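Local coordinates for fatty acid-binding protein TM_1468 (Thermotoga maritima, PDB 1VPV), which binds long-chain fatty acids such as palmitate and may act in lipid transport or fatty acid metabolism, at residues 37-42 with 51-56; 22-27 with 274-279; 71-76 with 280-285; 81-86 with 112-117. All coordinates share one frame; numbering follows the deposited sequence.

Contact 1 of 4, residues 37-42 with 51-56; sequences SIPLYV and PDEREP. With PLM (palmitic acid), chain D.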
# COMPACT_ATOMS: atom_id res chain seq x y z
N SER A 37 2.30 4.26 -11.39
CA SER A 37 1.39 4.62 -10.33
C SER A 37 0.27 5.55 -10.87
O SER A 37 0.57 6.57 -11.47
CB SER A 37 2.16 5.33 -9.21
OG SER A 37 1.37 5.40 -8.04
N ILE A 38 -0.99 5.17 -10.67
CA ILE A 38 -2.10 6.04 -11.10
C ILE A 38 -2.63 6.81 -9.89
O ILE A 38 -2.95 6.21 -8.89
CB ILE A 38 -3.25 5.28 -11.83
CG1 ILE A 38 -4.36 6.25 -12.19
CG2 ILE A 38 -3.80 4.11 -11.00
CD1 ILE A 38 -5.42 5.63 -13.09
N PRO A 39 -2.68 8.15 -9.98
CA PRO A 39 -3.07 8.96 -8.82
C PRO A 39 -4.55 8.84 -8.43
O PRO A 39 -5.44 8.91 -9.28
CB PRO A 39 -2.78 10.41 -9.25
CG PRO A 39 -2.13 10.34 -10.59
CD PRO A 39 -2.36 8.99 -11.16
N LEU A 40 -4.80 8.67 -7.13
CA LEU A 40 -6.09 9.03 -6.60
C LEU A 40 -6.05 10.53 -6.26
O LEU A 40 -5.03 11.21 -6.45
CB LEU A 40 -6.43 8.19 -5.36
CG LEU A 40 -7.02 6.81 -5.61
CD1 LEU A 40 -5.97 5.85 -6.17
CD2 LEU A 40 -7.63 6.26 -4.34
N TYR A 41 -7.17 11.04 -5.76
CA TYR A 41 -7.34 12.47 -5.50
C TYR A 41 -7.61 12.80 -4.03
O TYR A 41 -8.22 12.03 -3.29
CB TYR A 41 -8.44 13.04 -6.36
CG TYR A 41 -8.24 12.80 -7.83
CD1 TYR A 41 -7.39 13.62 -8.56
CD2 TYR A 41 -8.92 11.78 -8.48
CE1 TYR A 41 -7.19 13.40 -9.92
CE2 TYR A 41 -8.75 11.57 -9.86
CZ TYR A 41 -7.87 12.38 -10.57
OH TYR A 41 -7.69 12.16 -11.92
N VAL A 42 -7.13 13.97 -3.67
CA VAL A 42 -7.28 14.54 -2.36
C VAL A 42 -8.07 15.86 -2.55
O VAL A 42 -7.65 16.74 -3.30
CB VAL A 42 -5.89 14.78 -1.71
CG1 VAL A 42 -5.98 15.65 -0.48
CG2 VAL A 42 -5.26 13.48 -1.36
N PRO A 51 -3.78 15.77 -7.13
CA PRO A 51 -3.53 14.36 -7.34
C PRO A 51 -2.39 13.80 -6.46
O PRO A 51 -1.50 14.55 -6.01
CB PRO A 51 -3.25 14.27 -8.83
CG PRO A 51 -2.71 15.66 -9.20
CD PRO A 51 -3.20 16.62 -8.18
N ASP A 52 -2.45 12.49 -6.18
CA ASP A 52 -1.45 11.77 -5.38
C ASP A 52 -0.34 11.26 -6.30
O ASP A 52 -0.28 10.07 -6.62
CB ASP A 52 -2.17 10.64 -4.62
CG ASP A 52 -1.30 9.94 -3.55
OD1 ASP A 52 -0.13 10.27 -3.35
OD2 ASP A 52 -1.81 9.02 -2.88
N GLU A 53 0.53 12.17 -6.77
CA GLU A 53 1.62 11.78 -7.70
C GLU A 53 2.79 11.17 -6.94
O GLU A 53 3.19 11.72 -5.92
CB GLU A 53 2.15 13.00 -8.44
CG GLU A 53 1.19 13.67 -9.41
CD GLU A 53 0.92 12.89 -10.70
OE1 GLU A 53 1.55 11.84 -10.96
OE2 GLU A 53 0.05 13.36 -11.47
N ARG A 54 3.37 10.08 -7.45
CA ARG A 54 4.52 9.44 -6.81
C ARG A 54 5.78 10.15 -7.21
O ARG A 54 6.55 9.65 -8.01
CB ARG A 54 4.70 7.95 -7.16
CG ARG A 54 3.82 6.99 -6.48
CD ARG A 54 3.78 7.09 -4.95
NE ARG A 54 4.86 6.41 -4.20
CZ ARG A 54 4.96 6.48 -2.87
NH1 ARG A 54 4.08 7.19 -2.17
NH2 ARG A 54 5.94 5.89 -2.23
N GLU A 55 6.02 11.27 -6.56
CA GLU A 55 7.15 12.11 -6.81
C GLU A 55 7.60 12.59 -5.43
O GLU A 55 6.79 13.12 -4.69
CB GLU A 55 6.69 13.25 -7.71
CG GLU A 55 7.30 14.62 -7.43
CD GLU A 55 8.71 14.75 -7.92
OE1 GLU A 55 8.91 14.63 -9.14
OE2 GLU A 55 9.62 14.99 -7.09
N PRO A 56 8.88 12.34 -5.05
CA PRO A 56 9.31 12.66 -3.67
C PRO A 56 9.01 14.09 -3.24
O PRO A 56 8.56 14.29 -2.13
CB PRO A 56 10.84 12.44 -3.70
CG PRO A 56 11.10 11.60 -4.88
CD PRO A 56 9.98 11.78 -5.87
C1 PLM D . -10.48 6.36 -2.08
O1 PLM D . -11.06 5.62 -2.93
O2 PLM D . -10.91 7.52 -1.79
C2 PLM D . -9.23 5.82 -1.42
C3 PLM D . -9.51 5.32 -0.02
C4 PLM D . -8.20 4.92 0.66
C5 PLM D . -8.50 4.49 2.09
C6 PLM D . -7.26 4.09 2.84
C7 PLM D . -7.55 3.60 4.25
C8 PLM D . -6.29 3.59 5.10
C9 PLM D . -5.38 2.43 4.74
CA PLM D . -4.09 2.46 5.53
CB PLM D . -3.27 1.20 5.26
CC PLM D . -1.86 1.36 5.80
CD PLM D . -1.04 0.06 5.71
CE PLM D . 0.43 0.27 6.04
CF PLM D . 1.20 -1.04 6.12
CG PLM D . 1.67 -1.54 4.75
O HOH W 1 0.30 7.92 -8.36

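Contact 2 of 4, residues 22-27 with 274-279; sequences TADVPF and SPMGKV. With PLM (palmitic acid), chain D.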
# COMPACT_ATOMS: atom_id res chain seq x y z
N THR A 22 -2.28 4.71 -3.70
CA THR A 22 -2.38 4.14 -2.36
C THR A 22 -1.47 2.93 -2.12
O THR A 22 -1.41 2.45 -1.02
CB THR A 22 -3.83 3.70 -2.01
OG1 THR A 22 -4.14 2.48 -2.67
CG2 THR A 22 -4.81 4.74 -2.45
N ALA A 23 -0.81 2.43 -3.16
CA ALA A 23 0.23 1.41 -3.01
C ALA A 23 1.54 1.93 -2.39
O ALA A 23 2.37 1.11 -1.95
CB ALA A 23 0.54 0.72 -4.38
N ASP A 24 1.74 3.25 -2.39
CA ASP A 24 2.93 3.87 -1.80
C ASP A 24 4.19 3.13 -2.29
O ASP A 24 5.04 2.71 -1.49
CB ASP A 24 2.87 3.83 -0.27
CG ASP A 24 1.66 4.56 0.30
OD1 ASP A 24 1.16 5.50 -0.36
OD2 ASP A 24 1.23 4.22 1.45
N VAL A 25 4.27 2.94 -3.60
CA VAL A 25 5.33 2.17 -4.23
C VAL A 25 6.69 2.87 -4.08
O VAL A 25 6.78 4.10 -4.28
CB VAL A 25 5.02 1.89 -5.76
CG1 VAL A 25 5.06 3.17 -6.59
CG2 VAL A 25 5.99 0.84 -6.33
N PRO A 26 7.74 2.11 -3.70
CA PRO A 26 9.06 2.77 -3.52
C PRO A 26 9.49 3.46 -4.79
O PRO A 26 9.25 2.93 -5.88
CB PRO A 26 9.98 1.61 -3.15
CG PRO A 26 9.03 0.55 -2.57
CD PRO A 26 7.80 0.67 -3.42
N PHE A 27 10.09 4.64 -4.69
CA PHE A 27 10.33 5.42 -5.92
C PHE A 27 11.13 4.62 -6.93
O PHE A 27 10.80 4.64 -8.11
CB PHE A 27 10.96 6.80 -5.62
CG PHE A 27 10.08 7.66 -4.76
CD1 PHE A 27 8.84 8.07 -5.22
CD2 PHE A 27 10.44 7.98 -3.46
CE1 PHE A 27 7.97 8.82 -4.41
CE2 PHE A 27 9.59 8.74 -2.64
CZ PHE A 27 8.36 9.15 -3.12
N SER A 274 9.51 3.27 2.16
CA SER A 274 8.68 4.06 1.26
C SER A 274 7.75 5.03 2.01
O SER A 274 6.92 4.61 2.83
CB SER A 274 7.81 3.14 0.41
OG SER A 274 7.12 3.86 -0.58
N PRO A 275 7.86 6.32 1.71
CA PRO A 275 6.95 7.25 2.36
C PRO A 275 5.50 7.03 1.90
O PRO A 275 5.25 6.75 0.74
CB PRO A 275 7.46 8.61 1.90
CG PRO A 275 8.19 8.35 0.68
CD PRO A 275 8.78 6.99 0.79
N MSE A 276 4.55 7.16 2.80
CA MSE A 276 3.15 7.01 2.42
C MSE A 276 2.69 8.25 1.65
O MSE A 276 3.01 9.41 2.02
CB MSE A 276 2.27 6.79 3.65
CG MSE A 276 2.51 5.49 4.34
SE MSE A 276 1.99 5.44 6.28
CE MSE A 276 0.93 3.71 6.26
N GLY A 277 1.94 8.00 0.58
CA GLY A 277 1.45 9.08 -0.30
C GLY A 277 0.38 9.96 0.34
O GLY A 277 0.08 9.85 1.53
N LYS A 278 -0.20 10.83 -0.48
CA LYS A 278 -1.18 11.82 0.01
C LYS A 278 -2.48 11.16 0.51
O LYS A 278 -3.01 11.52 1.55
CB LYS A 278 -1.52 12.87 -1.08
CG LYS A 278 -0.32 13.48 -1.80
CD LYS A 278 -0.76 14.69 -2.63
CE LYS A 278 0.39 15.32 -3.40
NZ LYS A 278 -0.16 16.28 -4.38
N VAL A 279 -2.97 10.19 -0.24
CA VAL A 279 -4.22 9.53 0.13
C VAL A 279 -4.06 8.69 1.41
O VAL A 279 -4.85 8.81 2.35
CB VAL A 279 -4.76 8.69 -1.04
CG1 VAL A 279 -5.97 7.90 -0.63
CG2 VAL A 279 -5.13 9.62 -2.19
C1 PLM D . -10.48 6.36 -2.08
O1 PLM D . -11.06 5.62 -2.93
O2 PLM D . -10.91 7.52 -1.79
C2 PLM D . -9.23 5.82 -1.42
C3 PLM D . -9.51 5.32 -0.02
C4 PLM D . -8.20 4.92 0.66
C5 PLM D . -8.50 4.49 2.09
C6 PLM D . -7.26 4.09 2.84
C7 PLM D . -7.55 3.60 4.25
C8 PLM D . -6.29 3.59 5.10
C9 PLM D . -5.38 2.43 4.74
CA PLM D . -4.09 2.46 5.53
CB PLM D . -3.27 1.20 5.26
CC PLM D . -1.86 1.36 5.80
CD PLM D . -1.04 0.06 5.71
CE PLM D . 0.43 0.27 6.04
CF PLM D . 1.20 -1.04 6.12
CG PLM D . 1.67 -1.54 4.75

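Contact 3 of 4, residues 71-76 with 280-285; sequences SVPKTS and ITTHVG. With PLM (palmitic acid), chain D.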
# COMPACT_ATOMS: atom_id res chain seq x y z
N SER A 71 -7.71 21.80 8.35
CA SER A 71 -8.71 20.76 8.11
C SER A 71 -8.04 19.50 7.57
O SER A 71 -6.85 19.53 7.26
CB SER A 71 -9.81 21.25 7.13
OG SER A 71 -9.32 21.40 5.80
N VAL A 72 -8.79 18.40 7.51
CA VAL A 72 -8.30 17.17 6.93
C VAL A 72 -9.11 16.93 5.65
O VAL A 72 -10.29 16.96 5.67
CB VAL A 72 -8.44 16.01 7.93
CG1 VAL A 72 -8.20 14.66 7.26
CG2 VAL A 72 -7.43 16.18 9.06
N PRO A 73 -8.45 16.67 4.53
CA PRO A 73 -9.26 16.56 3.33
C PRO A 73 -9.89 15.17 3.21
O PRO A 73 -9.60 14.28 4.02
CB PRO A 73 -8.24 16.75 2.21
CG PRO A 73 -6.96 16.32 2.77
CD PRO A 73 -7.02 16.43 4.26
N LYS A 74 -10.69 15.01 2.17
CA LYS A 74 -11.25 13.74 1.77
C LYS A 74 -10.51 13.22 0.53
O LYS A 74 -9.75 13.93 -0.10
CB LYS A 74 -12.74 13.94 1.46
CG LYS A 74 -13.48 14.65 2.58
CD LYS A 74 -15.03 14.50 2.51
CE LYS A 74 -15.78 15.30 3.62
NZ LYS A 74 -15.12 15.29 4.98
N THR A 75 -10.79 11.98 0.15
CA THR A 75 -10.13 11.32 -0.96
C THR A 75 -11.17 10.78 -1.93
O THR A 75 -12.29 10.51 -1.54
CB THR A 75 -9.22 10.14 -0.44
OG1 THR A 75 -10.03 9.15 0.21
CG2 THR A 75 -8.16 10.65 0.54
N SER A 76 -10.83 10.66 -3.20
CA SER A 76 -11.70 9.93 -4.12
C SER A 76 -10.87 9.04 -5.01
O SER A 76 -9.71 9.34 -5.27
CB SER A 76 -12.50 10.89 -4.97
OG SER A 76 -11.65 11.49 -5.92
N ILE A 280 -3.06 7.85 1.47
CA ILE A 280 -2.87 7.05 2.66
C ILE A 280 -2.66 7.96 3.89
O ILE A 280 -3.30 7.78 4.95
CB ILE A 280 -1.75 6.02 2.45
CG1 ILE A 280 -2.23 4.94 1.45
CG2 ILE A 280 -1.31 5.41 3.75
CD1 ILE A 280 -3.23 3.95 2.03
N THR A 281 -1.83 8.97 3.73
CA THR A 281 -1.56 9.91 4.82
C THR A 281 -2.81 10.58 5.32
O THR A 281 -2.98 10.80 6.53
CB THR A 281 -0.58 11.00 4.36
OG1 THR A 281 0.62 10.36 3.94
CG2 THR A 281 -0.23 11.92 5.50
N THR A 282 -3.67 10.95 4.38
CA THR A 282 -4.89 11.69 4.67
C THR A 282 -5.72 10.86 5.63
O THR A 282 -6.31 11.41 6.57
CB THR A 282 -5.65 12.03 3.38
OG1 THR A 282 -4.98 13.13 2.70
CG2 THR A 282 -7.11 12.40 3.68
N HIS A 283 -5.71 9.55 5.41
CA HIS A 283 -6.51 8.63 6.22
C HIS A 283 -5.82 8.21 7.50
O HIS A 283 -6.52 7.95 8.46
CB HIS A 283 -6.84 7.36 5.43
CG HIS A 283 -7.94 7.55 4.46
ND1 HIS A 283 -9.24 7.26 4.77
CD2 HIS A 283 -7.93 8.03 3.20
CE1 HIS A 283 -10.01 7.56 3.73
NE2 HIS A 283 -9.23 8.00 2.75
N VAL A 284 -4.49 8.11 7.52
CA VAL A 284 -3.83 7.55 8.72
C VAL A 284 -3.32 8.59 9.65
O VAL A 284 -3.23 8.35 10.87
CB VAL A 284 -2.67 6.53 8.42
CG1 VAL A 284 -3.23 5.26 7.83
CG2 VAL A 284 -1.62 7.11 7.53
N GLY A 285 -2.98 9.75 9.08
CA GLY A 285 -2.47 10.88 9.84
C GLY A 285 -0.94 10.86 9.90
O GLY A 285 -0.32 9.79 9.88
C1 PLM D . -10.48 6.36 -2.08
O1 PLM D . -11.06 5.62 -2.93
O2 PLM D . -10.91 7.52 -1.79
C2 PLM D . -9.23 5.82 -1.42
C3 PLM D . -9.51 5.32 -0.02
C4 PLM D . -8.20 4.92 0.66
C5 PLM D . -8.50 4.49 2.09
C6 PLM D . -7.26 4.09 2.84
C7 PLM D . -7.55 3.60 4.25
C8 PLM D . -6.29 3.59 5.10
C9 PLM D . -5.38 2.43 4.74
CA PLM D . -4.09 2.46 5.53
CB PLM D . -3.27 1.20 5.26
CC PLM D . -1.86 1.36 5.80
CD PLM D . -1.04 0.06 5.71
CE PLM D . 0.43 0.27 6.04
CF PLM D . 1.20 -1.04 6.12
CG PLM D . 1.67 -1.54 4.75

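Contact 4 of 4, residues 81-86 with 112-117; sequences EDFKKR and NSAVLA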
# COMPACT_ATOMS: atom_id res chain seq x y z
N GLU A 81 -12.30 6.93 -16.74
CA GLU A 81 -11.56 7.62 -17.80
C GLU A 81 -10.05 7.68 -17.51
O GLU A 81 -9.24 7.48 -18.42
CB GLU A 81 -12.12 9.03 -18.00
CG GLU A 81 -11.51 9.83 -19.14
N ASP A 82 -9.68 7.99 -16.27
CA ASP A 82 -8.26 8.08 -15.87
C ASP A 82 -7.58 6.74 -16.14
O ASP A 82 -6.43 6.69 -16.59
CB ASP A 82 -8.13 8.37 -14.38
CG ASP A 82 -8.42 9.83 -14.01
OD1 ASP A 82 -8.49 10.70 -14.88
OD2 ASP A 82 -8.53 10.14 -12.80
N PHE A 83 -8.29 5.65 -15.83
CA PHE A 83 -7.81 4.31 -16.15
C PHE A 83 -7.71 4.04 -17.67
O PHE A 83 -6.69 3.47 -18.12
CB PHE A 83 -8.64 3.23 -15.46
CG PHE A 83 -8.20 2.93 -14.04
CD1 PHE A 83 -7.05 2.20 -13.81
CD2 PHE A 83 -8.95 3.37 -12.95
CE1 PHE A 83 -6.61 1.94 -12.49
CE2 PHE A 83 -8.54 3.09 -11.65
CZ PHE A 83 -7.37 2.38 -11.41
N LYS A 84 -8.78 4.39 -18.42
CA LYS A 84 -8.79 4.22 -19.88
C LYS A 84 -7.58 4.89 -20.51
O LYS A 84 -6.90 4.30 -21.34
CB LYS A 84 -10.03 4.87 -20.53
CG LYS A 84 -11.18 3.96 -20.85
CD LYS A 84 -12.20 4.65 -21.78
CE LYS A 84 -11.67 4.87 -23.22
NZ LYS A 84 -12.72 5.31 -24.21
N LYS A 85 -7.33 6.14 -20.13
CA LYS A 85 -6.23 6.89 -20.74
C LYS A 85 -4.88 6.21 -20.52
O LYS A 85 -4.13 6.04 -21.47
CB LYS A 85 -6.23 8.36 -20.28
CG LYS A 85 -7.42 9.16 -20.85
CD LYS A 85 -7.40 10.65 -20.51
N ARG A 86 -4.59 5.80 -19.29
CA ARG A 86 -3.39 5.02 -19.02
C ARG A 86 -3.31 3.73 -19.86
O ARG A 86 -2.26 3.46 -20.47
CB ARG A 86 -3.25 4.65 -17.53
CG ARG A 86 -3.16 5.82 -16.57
CD ARG A 86 -1.77 5.99 -15.97
NE ARG A 86 -1.68 7.25 -15.20
CZ ARG A 86 -0.60 7.65 -14.53
NH1 ARG A 86 0.48 6.91 -14.49
NH2 ARG A 86 -0.62 8.80 -13.87
N ASN A 112 -13.23 -1.00 -8.84
CA ASN A 112 -14.37 -0.92 -9.74
C ASN A 112 -14.05 -0.12 -10.99
O ASN A 112 -14.32 -0.59 -12.08
CB ASN A 112 -15.63 -0.40 -9.04
CG ASN A 112 -16.34 -1.51 -8.24
OD1 ASN A 112 -15.98 -2.69 -8.33
ND2 ASN A 112 -17.34 -1.12 -7.44
N SER A 113 -13.43 1.05 -10.81
CA SER A 113 -13.07 1.92 -11.93
C SER A 113 -12.16 1.21 -12.93
O SER A 113 -12.40 1.23 -14.16
CB SER A 113 -12.37 3.17 -11.44
OG SER A 113 -13.29 4.10 -10.94
N ALA A 114 -11.15 0.57 -12.38
CA ALA A 114 -10.14 -0.12 -13.16
C ALA A 114 -10.76 -1.21 -14.00
O ALA A 114 -10.38 -1.38 -15.16
CB ALA A 114 -9.06 -0.72 -12.25
N VAL A 115 -11.72 -1.93 -13.43
CA VAL A 115 -12.38 -3.04 -14.12
C VAL A 115 -13.29 -2.52 -15.18
O VAL A 115 -13.34 -3.08 -16.27
CB VAL A 115 -13.19 -3.98 -13.15
CG1 VAL A 115 -14.07 -4.96 -13.93
CG2 VAL A 115 -12.26 -4.76 -12.29
N LEU A 116 -14.00 -1.44 -14.88
CA LEU A 116 -14.91 -0.85 -15.87
C LEU A 116 -14.07 -0.33 -17.04
O LEU A 116 -14.45 -0.51 -18.21
CB LEU A 116 -15.78 0.24 -15.27
CG LEU A 116 -16.83 -0.22 -14.23
CD1 LEU A 116 -17.47 0.97 -13.51
CD2 LEU A 116 -17.90 -1.05 -14.88
N ALA A 117 -12.92 0.27 -16.72
CA ALA A 117 -12.08 0.84 -17.77
C ALA A 117 -11.57 -0.27 -18.69
O ALA A 117 -11.46 -0.07 -19.88
CB ALA A 117 -10.95 1.62 -17.18

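Contact 1 of 4, residues 37-42 with 51-56
Asp52 N gives the direct hydrogen bond between the segments, to Leu40 O at 2.9 Å, with an angle of 154° at the hydrogen. One step on, Tyr41 and Pro51 form an antiparallel non-hydrogen-bonded pair. This is the end of the hairpin-like pairing of strands 35-43 and 49-51 in the N-terminal sheet of the DegV fold.

The tight side is the buried one. Ser37 OG, turned anti to its own N (chi1 -166°), lies 3.3 Å from Arg54 CG. A water lies 2.8 Å from this OG and donates to Asp52 O, bridging the segments where the backbones move apart. Arg54 then bends at chi2 and chi3, which takes its guanidinium away to Val25 O and Pro275 O. Leu40 points its CD2 into the lipid pocket, 3.4 Å from C2 of the palmitic acid.

The other side is looser and partly open to solvent. Pro39 CB meets Pro51 CB at 3.9 Å. The Tyr41 ring crosses Pro51 at a slant, with CE1 4.2 Å from Pro51 CB. Its OH bonds to Asp82. The bent Glu53 chain brings OE2 to 3.8 Å from Pro39 CG, a plain van der Waals touch.

The contact has one direct bond and one water bridge, and its polar side chains probably add to the hold by reaching beyond the pair. The Asp52 carboxylate accepts from Lys278 N and Val279 N at the start of helix 278-284 and also bonds to Ser21 OG, a setting that would probably stabilise its negative charge.

Contact 2 of 4, residues 22-27 with 274-279
Gly277 N donates to Asp24 OD1 at 2.8 Å, nearly straight at 168°. The N-H comes from above the carboxylate plane, not within it. Gly277 is the N-cap residue of helix 278-284, so in this DegV fold a loop after strand 15-20 holds the turn between strand 267-275 and that helix. Asp24 CG lies anti to its carbonyl carbon (chi1 -60°), which points the carboxylate at the turn. OD2 packs 3.4 Å from Met276 CG and bonds to Ser134 OG. OD1 also has a long, weak ion pair with Arg54 NH1. With an alanine at Asp24, Gly277 N would probably lose its acceptor, and Ser134 OG and Arg54 a partner.

Asp24 also takes part through its backbone. Ser274 OG donates to Asp24 O from above the carbonyl plane; the modelled 2.5 Å is short, so its exact length is doubtful. Beyond it, Phe27 CE2 meets Pro275 CG at 3.6 Å, the ring slanting past the proline.

At the other end the contact lines the lipid pocket. Thr22 CG2 touches Val279 CG1 at 3.8 Å. The selenomethionine Met276 turns its tip away from Asp24, and its CE lies 3.5 Å from atom CE of the palmitic acid.

Contact 3 of 4, residues 71-76 with 280-285
Thr75 and His283 approach from opposite directions and meet at Thr75 OG1. The imidazole presents its edge: His283 NE2 donates to this oxygen at 2.9 Å, and the oxygen lies only 6° out of the ring plane. The same hydroxyl donates to O2 of the palmitic acid at 2.7 Å. This is the carboxylate end of the lipid site of the DegV fold, formed where strand 74-76 faces helix 278-284. Ser108 OG also bonds to the palmitic acid.

The flat side of the imidazole serves the lipid chain. Palmitic acid C5 sits 3.6 Å above the ring plane, over its centre. Edge and face thus do different work: the edge positions the hydroxyl that holds the head group, and the face covers the first part of the tail. With chi1 of 62°, Thr75 OG1 lies between its backbone N and carbonyl carbon, and CG2 is left to point at the helix, 3.7 Å from Thr282 CG2.

Thr282 points toward the strand. Its CG2 is anti to the backbone N and packs 3.1 Å from Pro73 O, a close fit. Its OG1 bonds back to Lys278 O, one helical turn earlier, which fixes the rotation of the side chain. The Pro73 ring crosses Thr282 at a slant. Further out, Val72 CG1 rests 3.8 Å from Thr282 O.

Contact 4 of 4, residues 81-86 with 112-117
The Phe83 ring has the methyl of Ala114 over one face. Ala114 CB stands 3.6 Å from the ring centroid and 13° off the normal, a CH-pi contact. Ala114 N also comes over this face, 3.6 Å from Phe83 CD2. The opposite face is covered by the CD1 methyl of Ile38, from strand 35-43. Ser113 CB approaches obliquely, 3.7 Å from Phe83 CD2.

Behind the ring the helices come closest through Ala117. Its CB lies 3.3 Å from Phe83 CB, which is tight, and 3.7 Å from Lys84 N. The small side chains of Ala114 and Ala117, one turn apart, let the axes approach to 8.2 Å. The axes cross at -52°, consistent with ridges-into-grooves packing. Helix 110-118 connects the parallel strands 97-102 and 125-129 of the N-terminal sheet in a beta-alpha-beta crossover, and helix 80-92 lies beside it. If Phe83 were an alanine, a gap would probably open between Ala114 and Ile38, and Ala114 would lose the ring face its methyl packs on.

Polar groups bond outside the pair. Ser113 OG, set anti to its carbonyl carbon (chi1 -79°), reaches Pro78 O. Lys84 passes Ala117 O with its CG at 4.2 Å, then bends at chi3, and its NZ has a long, weak ion pair with Glu120.

Overall arrangement
From the N terminus, residues 22-27 open contact 2 just after the first strand. Residues 37-42 and 51-56 then close contact 1, a short loop nested inside contact 2. Residues 71-76 open contact 3, and contact 4 opens and closes (81-86 with 112-117) within the loops of both contact 2 and contact 3. Far along the chain, 274-279 closes contact 2 and 280-285 closes contact 3, so these two cross. Both use helix 278-284, which they tie to the N-terminal part of the chain. Contact 1 touches all three others: strand 35-43 neighbours strand 74-76 and packs against helix 80-92. Contacts 1, 2 and 3 meet the palmitic acid; contact 4 does not touch it.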